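Local coordinates for nudix Hydrolase, RenU (Mycolicibacterium smegmatis, PDB 6UUF), which probably hydrolyses nucleoside diphosphate-linked substrates such as NADH in a magnesium-dependent reaction, as a member of the Nudix family, at residues Leu27-Met32 with Glu155-Ile160; Gly52-Pro57 with Glu128-Leu133; Val92-Val97 with Ala147-Arg152. The protein carries 3 engineered substitutions. All coordinates share one frame; numbering follows the deposited sequence.

In the fold
The three contacts all reach the mixed β-sheet of the Nudix domain. Contacts 1 and 3 share helix 144-158, whose earlier turns meet strand 87-98 in contact 3 and whose end meets strand 23-31 in contact 1. Contact 2 joins strands 54-60 and 126-133, the latter followed in the chain by that helix. The centre of contact 1 lies about 15 Å from the centres of both others, and contacts 2 and 3 are about 17 Å apart, centre to centre, without touching. Along the chain contact 1 closes a loop that contains the other two, whose segments alternate. The C-terminal helix is thereby tied to two strands far from it in sequence.

Contact 1. Residues Leu27-Met32 with Glu155-Ile160; sequences LLRAPM and EVTATI
Arg29, on strand 23-31, reaches across to Thr157 near the end of helix 144-158 and Ile160 just beyond it, making a buried strand-to-helix contact in which a charged side chain meets backbone carbonyls. A bend about its CG-CD bond (chi3 -60°) turns the guanidinium toward the chain leaving the helix. There NH1 and NH2 grip one atom end-on: NH1 lies 2.7 Å from Ile160 O and NH2 lies 2.9 Å from the same oxygen, which sits in the guanidinium plane. NH1 also makes a weak bond, 3.2 Å, to Thr157 O, a carbonyl that Ile160 N bonds as well. In the α/β/α sandwich of Nudix hydrolases such a helix packs on the sheet, and here the strand supplies donors to carbonyls where the helix runs out; the negative end of the helix dipole would suit the positive charge. Asp113 forms a salt bridge with Arg29 NE, a second partner for the charge. A methionine here would probably leave Ile160 O without its two donors and Asp113 without this salt bridge. Beside the polar grip, Leu27 CD2 meets Thr157 CG2 at 4.1 Å, the two side chains crossing at about a right angle, while Thr157 OG1 bonds back to Arg154 O within the helix.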
loop_
_atom_site.group_PDB
_atom_site.type_symbol
_atom_site.label_atom_id
_atom_site.label_comp_id
_atom_site.label_asym_id
_atom_site.label_seq_id
_atom_site.Cartn_x
_atom_site.Cartn_y
_atom_site.Cartn_z
ATOM N N LEU A 27 -1.987 1.777 3.147
ATOM C CA LEU A 27 -1.379 2.968 3.754
ATOM C C LEU A 27 -1.912 3.089 5.155
ATOM O O LEU A 27 -2.979 3.672 5.385
ATOM C CB LEU A 27 -1.725 4.211 2.929
ATOM C CG LEU A 27 -1.229 5.567 3.407
ATOM C CD1 LEU A 27 0.252 5.465 3.655
ATOM C CD2 LEU A 27 -1.464 6.628 2.320
ATOM N N LEU A 28 -1.198 2.487 6.089
ATOM C CA LEU A 28 -1.601 2.441 7.482
ATOM C C LEU A 28 -0.979 3.624 8.249
ATOM O O LEU A 28 0.238 3.763 8.259
ATOM C CB LEU A 28 -1.142 1.149 8.122
ATOM C CG LEU A 28 -1.547 0.979 9.591
ATOM C CD1 LEU A 28 -3.069 1.086 9.826
ATOM C CD2 LEU A 28 -1.054 -0.381 10.035
ATOM N N ARG A 29 -1.822 4.428 8.900
ATOM C CA ARG A 29 -1.409 5.617 9.648
ATOM C C ARG A 29 -1.463 5.373 11.122
ATOM O O ARG A 29 -2.358 4.660 11.594
ATOM C CB ARG A 29 -2.270 6.819 9.317
ATOM C CG ARG A 29 -2.409 7.073 7.813
ATOM C CD ARG A 29 -3.315 8.275 7.545
ATOM N NE ARG A 29 -4.683 8.106 8.071
ATOM C CZ ARG A 29 -5.608 9.063 8.059
ATOM N NH1 ARG A 29 -5.337 10.289 7.578
ATOM N NH2 ARG A 29 -6.806 8.802 8.554
ATOM N N ALA A 30 -0.497 5.938 11.847
ATOM C CA ALA A 30 -0.520 5.922 13.324
ATOM C C ALA A 30 -0.023 7.220 13.947
ATOM O O ALA A 30 0.892 7.841 13.437
ATOM C CB ALA A 30 0.246 4.736 13.904
ATOM N N PRO A 31 -0.646 7.631 15.060
ATOM C CA PRO A 31 -0.191 8.852 15.723
ATOM C C PRO A 31 1.083 8.575 16.484
ATOM O O PRO A 31 1.245 7.480 17.041
ATOM C CB PRO A 31 -1.328 9.175 16.691
ATOM C CG PRO A 31 -2.122 7.919 16.830
ATOM C CD PRO A 31 -1.615 6.890 15.888
ATOM N N MET A 32 1.980 9.538 16.502
ATOM C CA MET A 32 3.160 9.423 17.365
ATOM C C MET A 32 2.864 9.999 18.761
ATOM O O MET A 32 1.926 10.801 18.900
ATOM C CB MET A 32 4.322 10.132 16.691
ATOM C CG MET A 32 4.749 9.469 15.398
ATOM S SD MET A 32 5.187 7.757 15.729
ATOM C CE MET A 32 6.687 7.506 14.792
ATOM N N GLU A 155 -2.722 14.715 0.034
ATOM C CA GLU A 155 -3.876 15.628 -0.062
ATOM C C GLU A 155 -5.136 14.904 0.454
ATOM O O GLU A 155 -5.915 15.424 1.241
ATOM C CB GLU A 155 -4.059 16.126 -1.497
ATOM C CG GLU A 155 -2.926 17.024 -1.959
ATOM C CD GLU A 155 -2.879 17.349 -3.453
ATOM O OE1 GLU A 155 -3.690 16.834 -4.261
ATOM O OE2 GLU A 155 -1.985 18.143 -3.832
ATOM N N VAL A 156 -5.294 13.672 0.030
ATOM C CA VAL A 156 -6.367 12.849 0.542
ATOM C C VAL A 156 -6.232 12.565 2.027
ATOM O O VAL A 156 -7.184 12.701 2.760
ATOM C CB VAL A 156 -6.468 11.519 -0.214
ATOM C CG1 VAL A 156 -7.517 10.612 0.408
ATOM C CG2 VAL A 156 -6.802 11.794 -1.680
ATOM N N THR A 157 -5.073 12.176 2.503
ATOM C CA THR A 157 -4.996 11.858 3.940
ATOM C C THR A 157 -5.348 13.084 4.791
ATOM O O THR A 157 -5.959 12.945 5.851
ATOM C CB THR A 157 -3.615 11.295 4.346
ATOM O OG1 THR A 157 -2.612 12.178 3.882
ATOM C CG2 THR A 157 -3.375 9.913 3.726
ATOM N N ALA A 158 -4.996 14.281 4.309
ATOM C CA ALA A 158 -5.206 15.505 5.077
ATOM C C ALA A 158 -6.673 15.835 5.202
ATOM O O ALA A 158 -7.044 16.581 6.102
ATOM C CB ALA A 158 -4.442 16.694 4.488
ATOM N N THR A 159 -7.516 15.281 4.330
ATOM C CA THR A 159 -8.958 15.461 4.484
ATOM C C THR A 159 -9.627 14.386 5.348
ATOM O O THR A 159 -10.816 14.433 5.478
ATOM C CB THR A 159 -9.688 15.486 3.138
ATOM O OG1 THR A 159 -9.745 14.154 2.615
ATOM C CG2 THR A 159 -8.991 16.419 2.119
ATOM N N ILE A 160 -8.902 13.412 5.900
ATOM C CA ILE A 160 -9.473 12.516 6.910
ATOM C C ILE A 160 -8.511 12.388 8.061
ATOM O O ILE A 160 -7.620 11.571 8.006
ATOM C CB ILE A 160 -9.808 11.085 6.401
ATOM C CG1 ILE A 160 -8.840 10.615 5.312
ATOM C CG2 ILE A 160 -11.241 11.032 5.871
ATOM C CD1 ILE A 160 -9.137 9.217 4.811
#

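Contact 2. Residues Gly52-Pro57 with Glu128-Leu133; sequences GTWALP and ELRWVL
With CG anti to its carbonyl carbon (chi1 -66°), Trp54 sends its indole toward strand 126-133, where Arg130, its CG anti to the backbone N (chi1 -158°) and its chain bent farther out about CG-CD, brings the face of its guanidinium to the CZ2-CH2 side of the indole. CZ2 of Trp54 lies over the centre of the guanidinium, 3.9 Å from Arg130 CZ. The two planes stand 51° apart, so the groups lean on each other without forming a parallel stack. Nearer the backbone, Arg130 CB touches Trp54 CZ3 at 3.8 Å. Glu128, two residues earlier on the same side of the strand, comes to the ring's edge, with OE1 3.9 Å from Trp54 CH2. Its carboxylate holds the arginine side-on: Arg130 NE is 2.9 Å from Glu128 OE2 in a nearly straight salt-bridge bond, and Arg130 NH2 is 3.1 Å from Glu128 OE1, an oxygen that lies out of the guanidinium plane. This pair fixes the rotation of the guanidinium, so that one face stays turned to Trp54 CZ2. Strands 54-60 and 126-133 each pair antiparallel with strand 37-44, so two strands sharing a neighbour meet through side chains, and Trp54 also packs on Leu41 and meets the ring of His43 from that strand.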
loop_
_atom_site.group_PDB
_atom_site.type_symbol
_atom_site.label_atom_id
_atom_site.label_comp_id
_atom_site.label_asym_id
_atom_site.label_seq_id
_atom_site.Cartn_x
_atom_site.Cartn_y
_atom_site.Cartn_z
ATOM N N GLY A 52 15.092 -2.559 -3.063
ATOM C CA GLY A 52 15.871 -1.347 -2.747
ATOM C C GLY A 52 15.025 -0.088 -2.522
ATOM O O GLY A 52 15.528 0.933 -2.051
ATOM N N THR A 53 13.738 -0.137 -2.850
ATOM C CA THR A 53 12.880 1.045 -2.660
ATOM C C THR A 53 11.833 0.774 -1.614
ATOM O O THR A 53 11.633 -0.363 -1.207
ATOM C CB THR A 53 12.197 1.459 -3.965
ATOM O OG1 THR A 53 11.350 0.389 -4.400
ATOM C CG2 THR A 53 13.246 1.804 -5.049
ATOM N N TRP A 54 11.155 1.845 -1.220
ATOM C CA TRP A 54 10.106 1.815 -0.194
ATOM C C TRP A 54 8.742 1.955 -0.835
ATOM O O TRP A 54 8.561 2.753 -1.756
ATOM C CB TRP A 54 10.309 2.963 0.804
ATOM C CG TRP A 54 11.543 2.845 1.615
ATOM C CD1 TRP A 54 12.810 3.252 1.266
ATOM C CD2 TRP A 54 11.654 2.231 2.890
ATOM N NE1 TRP A 54 13.685 2.953 2.278
ATOM C CE2 TRP A 54 13.003 2.329 3.286
ATOM C CE3 TRP A 54 10.739 1.606 3.745
ATOM C CZ2 TRP A 54 13.464 1.836 4.505
ATOM C CZ3 TRP A 54 11.186 1.129 4.974
ATOM C CH2 TRP A 54 12.542 1.244 5.345
ATOM N N ALA A 55 7.779 1.196 -0.348
ATOM C CA ALA A 55 6.387 1.295 -0.880
ATOM C C ALA A 55 5.457 0.766 0.179
ATOM O O ALA A 55 5.897 0.586 1.328
ATOM C CB ALA A 55 6.245 0.537 -2.190
ATOM N N LEU A 56 4.185 0.562 -0.172
ATOM C CA LEU A 56 3.207 0.068 0.797
ATOM C C LEU A 56 3.230 -1.437 0.727
ATOM O O LEU A 56 3.463 -1.971 -0.347
ATOM C CB LEU A 56 1.845 0.576 0.476
ATOM C CG LEU A 56 1.749 2.100 0.268
ATOM C CD1 LEU A 56 0.362 2.456 -0.226
ATOM C CD2 LEU A 56 2.071 2.851 1.546
ATOM N N PRO A 57 2.989 -2.123 1.863
ATOM C CA PRO A 57 2.733 -3.557 1.775
ATOM C C PRO A 57 1.448 -3.766 1.001
ATOM O O PRO A 57 0.462 -3.037 1.230
ATOM C CB PRO A 57 2.529 -4.005 3.218
ATOM C CG PRO A 57 2.528 -2.782 4.054
ATOM C CD PRO A 57 2.615 -1.578 3.169
ATOM N N GLU A 128 12.737 -4.644 5.541
ATOM C CA GLU A 128 12.409 -3.912 6.740
ATOM C C GLU A 128 10.975 -3.334 6.575
ATOM O O GLU A 128 10.440 -3.158 5.460
ATOM C CB GLU A 128 13.482 -2.819 7.005
ATOM C CG GLU A 128 13.478 -2.218 8.419
ATOM C CD GLU A 128 14.159 -0.849 8.519
ATOM O OE1 GLU A 128 15.065 -0.544 7.711
ATOM O OE2 GLU A 128 13.789 -0.070 9.427
ATOM N N LEU A 129 10.338 -3.151 7.710
ATOM C CA LEU A 129 9.174 -2.310 7.845
ATOM C C LEU A 129 9.531 -1.208 8.812
ATOM O O LEU A 129 10.163 -1.445 9.846
ATOM C CB LEU A 129 8.031 -3.098 8.405
ATOM C CG LEU A 129 7.495 -4.122 7.433
ATOM C CD1 LEU A 129 7.001 -5.322 8.234
ATOM C CD2 LEU A 129 6.422 -3.449 6.580
ATOM N N ARG A 130 9.097 0.001 8.483
ATOM C CA ARG A 130 9.429 1.133 9.283
ATOM C C ARG A 130 8.288 2.160 9.300
ATOM O O ARG A 130 7.677 2.495 8.253
ATOM C CB ARG A 130 10.701 1.748 8.718
ATOM C CG ARG A 130 11.438 2.583 9.739
ATOM C CD ARG A 130 12.450 3.468 9.043
ATOM N NE ARG A 130 13.690 2.764 8.697
ATOM C CZ ARG A 130 14.668 3.266 7.932
ATOM N NH1 ARG A 130 14.584 4.493 7.358
ATOM N NH2 ARG A 130 15.740 2.526 7.737
ATOM N N TRP A 131 8.000 2.623 10.508
ATOM C CA TRP A 131 7.090 3.709 10.710
ATOM C C TRP A 131 7.823 4.964 10.332
ATOM O O TRP A 131 8.933 5.182 10.810
ATOM C CB TRP A 131 6.630 3.728 12.150
ATOM C CG TRP A 131 5.637 2.659 12.436
ATOM C CD1 TRP A 131 5.855 1.470 13.092
ATOM C CD2 TRP A 131 4.263 2.667 12.060
ATOM N NE1 TRP A 131 4.691 0.755 13.155
ATOM C CE2 TRP A 131 3.695 1.453 12.539
ATOM C CE3 TRP A 131 3.443 3.593 11.369
ATOM C CZ2 TRP A 131 2.347 1.121 12.339
ATOM C CZ3 TRP A 131 2.104 3.286 11.185
ATOM C CH2 TRP A 131 1.559 2.050 11.671
ATOM N N VAL A 132 7.240 5.768 9.454
ATOM C CA VAL A 132 7.932 6.964 8.897
ATOM C C VAL A 132 7.001 8.157 9.031
ATOM O O VAL A 132 5.858 8.106 8.617
ATOM C CB VAL A 132 8.285 6.771 7.420
ATOM C CG1 VAL A 132 8.884 8.031 6.783
ATOM C CG2 VAL A 132 9.250 5.601 7.281
ATOM N N LEU A 133 7.460 9.229 9.640
ATOM C CA LEU A 133 6.628 10.435 9.711
ATOM C C LEU A 133 6.169 10.817 8.299
ATOM O O LEU A 133 6.967 10.764 7.381
ATOM C CB LEU A 133 7.367 11.590 10.377
ATOM C CG LEU A 133 7.555 11.408 11.885
ATOM C CD1 LEU A 133 8.570 12.407 12.432
ATOM C CD2 LEU A 133 6.245 11.524 12.623
#

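Contact 3. Residues Val92-Val97 with Ala147-Arg152; sequences VVTAEV and AASWQR
A classic β-bulge in strand 87-98, where Thr94 and Ala95 both face Tyr107 of strand 104-113, is the site at which Thr94 meets Ser149 of helix 144-158. The bulge shows in the backbone of Thr94, whose psi of -5° departs from extended strand geometry. Across the contact Ser149 OG, anti to its own carbonyl carbon (chi1 -67°), points at the strand and gives a weak hydrogen bond to Thr94 O, 3.1 Å away. The same hydroxyl oxygen lies beside the threonine side chain, 3.4 Å from Thr94 CB. Behind it Ser149 CB packs 3.9 Å from Thr94 CG2, so the serine touches both the carbonyl and the methyl branch of one residue. Thr94 CA and Ser149 CA are 6.0 Å apart, a close approach of helix to sheet that the short serine side chain can accommodate. The Thr94 side chain also touches Leu153, one turn farther along the helix. The other branch turns into the sheet, where Thr94 OG1 is hydrogen-bonded to Thr109 OG1 and to Tyr107 O. Thr94 thus divides its work, with its hydroxyl tying it to the neighbouring strand and its methyl and carbonyl oxygen facing the helix. Because the single hydrogen bond across the interface is weak, the Thr94-Ser149 meeting probably rests as much on van der Waals contact as on the bond, while the buried serine hydroxyl still finds an acceptor.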
loop_
_atom_site.group_PDB
_atom_site.type_symbol
_atom_site.label_atom_id
_atom_site.label_comp_id
_atom_site.label_asym_id
_atom_site.label_seq_id
_atom_site.Cartn_x
_atom_site.Cartn_y
_atom_site.Cartn_z
ATOM N N VAL A 92 -8.345 4.789 -2.482
ATOM C CA VAL A 92 -8.010 5.699 -3.605
ATOM C C VAL A 92 -7.330 4.917 -4.760
ATOM O O VAL A 92 -6.300 4.240 -4.572
ATOM C CB VAL A 92 -7.007 6.767 -3.148
ATOM C CG1 VAL A 92 -6.871 7.857 -4.210
ATOM C CG2 VAL A 92 -7.440 7.364 -1.817
ATOM N N VAL A 93 -7.899 5.028 -5.951
ATOM C CA VAL A 93 -7.308 4.433 -7.129
ATOM C C VAL A 93 -6.122 5.325 -7.493
ATOM O O VAL A 93 -6.324 6.441 -7.947
ATOM C CB VAL A 93 -8.309 4.333 -8.287
ATOM C CG1 VAL A 93 -7.659 3.716 -9.506
ATOM C CG2 VAL A 93 -9.486 3.473 -7.889
ATOM N N THR A 94 -4.909 4.807 -7.273
ATOM C CA THR A 94 -3.652 5.525 -7.476
ATOM C C THR A 94 -2.956 5.180 -8.782
ATOM O O THR A 94 -1.953 5.792 -9.104
ATOM C CB THR A 94 -2.679 5.300 -6.290
ATOM O OG1 THR A 94 -2.739 3.944 -5.850
ATOM C CG2 THR A 94 -3.104 6.142 -5.106
ATOM N N ALA A 95 -3.484 4.212 -9.535
ATOM C CA ALA A 95 -2.964 3.870 -10.852
ATOM C C ALA A 95 -4.009 3.083 -11.642
ATOM O O ALA A 95 -4.677 2.204 -11.104
ATOM C CB ALA A 95 -1.667 3.079 -10.733
ATOM N N GLU A 96 -4.120 3.416 -12.919
ATOM C CA GLU A 96 -5.151 2.911 -13.794
ATOM C C GLU A 96 -4.560 2.761 -15.192
ATOM O O GLU A 96 -4.019 3.737 -15.760
ATOM C CB GLU A 96 -6.269 3.935 -13.821
ATOM C CG GLU A 96 -7.538 3.470 -14.471
ATOM C CD GLU A 96 -8.630 4.509 -14.311
ATOM O OE1 GLU A 96 -8.397 5.685 -14.698
ATOM O OE2 GLU A 96 -9.710 4.155 -13.783
ATOM N N VAL A 97 -4.645 1.552 -15.742
ATOM C CA VAL A 97 -3.997 1.276 -17.021
ATOM C C VAL A 97 -5.002 0.654 -17.929
ATOM O O VAL A 97 -5.637 -0.326 -17.552
ATOM C CB VAL A 97 -2.770 0.345 -16.897
ATOM C CG1 VAL A 97 -2.180 0.052 -18.252
ATOM C CG2 VAL A 97 -1.692 1.018 -16.069
ATOM N N ALA A 147 5.817 6.877 -5.495
ATOM C CA ALA A 147 6.263 8.273 -5.451
ATOM C C ALA A 147 5.418 9.161 -6.357
ATOM O O ALA A 147 5.199 10.306 -6.037
ATOM C CB ALA A 147 7.734 8.398 -5.831
ATOM N N ALA A 148 4.947 8.611 -7.474
ATOM C CA ALA A 148 4.135 9.334 -8.427
ATOM C C ALA A 148 2.790 9.684 -7.814
ATOM O O ALA A 148 2.177 10.682 -8.194
ATOM C CB ALA A 148 3.938 8.477 -9.667
ATOM N N SER A 149 2.341 8.844 -6.871
ATOM C CA SER A 149 1.076 9.020 -6.169
ATOM C C SER A 149 1.142 9.721 -4.852
ATOM O O SER A 149 0.104 10.159 -4.353
ATOM C CB SER A 149 0.448 7.644 -5.919
ATOM O OG SER A 149 0.087 7.118 -7.170
ATOM N N TRP A 150 2.333 9.795 -4.252
ATOM C CA TRP A 150 2.437 10.192 -2.864
ATOM C C TRP A 150 1.806 11.544 -2.569
ATOM O O TRP A 150 1.056 11.671 -1.597
ATOM C CB TRP A 150 3.900 10.110 -2.384
ATOM C CG TRP A 150 4.088 10.545 -0.948
ATOM C CD1 TRP A 150 4.890 11.566 -0.485
ATOM C CD2 TRP A 150 3.400 10.027 0.180
ATOM N NE1 TRP A 150 4.770 11.677 0.865
ATOM C CE2 TRP A 150 3.869 10.734 1.309
ATOM C CE3 TRP A 150 2.461 8.997 0.356
ATOM C CZ2 TRP A 150 3.412 10.468 2.604
ATOM C CZ3 TRP A 150 1.999 8.730 1.653
ATOM C CH2 TRP A 150 2.482 9.467 2.760
ATOM N N GLN A 151 2.080 12.563 -3.387
ATOM C CA GLN A 151 1.557 13.905 -3.054
ATOM C C GLN A 151 0.050 13.884 -3.045
ATOM O O GLN A 151 -0.585 14.454 -2.152
ATOM C CB GLN A 151 2.088 14.984 -4.009
ATOM C CG GLN A 151 1.383 16.358 -3.953
ATOM C CD GLN A 151 1.316 17.056 -2.575
ATOM O OE1 GLN A 151 2.121 16.805 -1.667
ATOM N NE2 GLN A 151 0.337 17.967 -2.434
ATOM N N ARG A 152 -0.527 13.209 -4.046
ATOM C CA ARG A 152 -1.963 13.059 -4.122
ATOM C C ARG A 152 -2.524 12.333 -2.879
ATOM O O ARG A 152 -3.465 12.837 -2.258
ATOM C CB ARG A 152 -2.352 12.373 -5.417
ATOM C CG ARG A 152 -3.841 12.466 -5.746
ATOM C CD ARG A 152 -4.311 13.885 -6.150
ATOM N NE ARG A 152 -5.788 13.926 -6.228
ATOM C CZ ARG A 152 -6.625 14.564 -5.398
ATOM N NH1 ARG A 152 -6.196 15.323 -4.380
ATOM N NH2 ARG A 152 -7.934 14.455 -5.611
#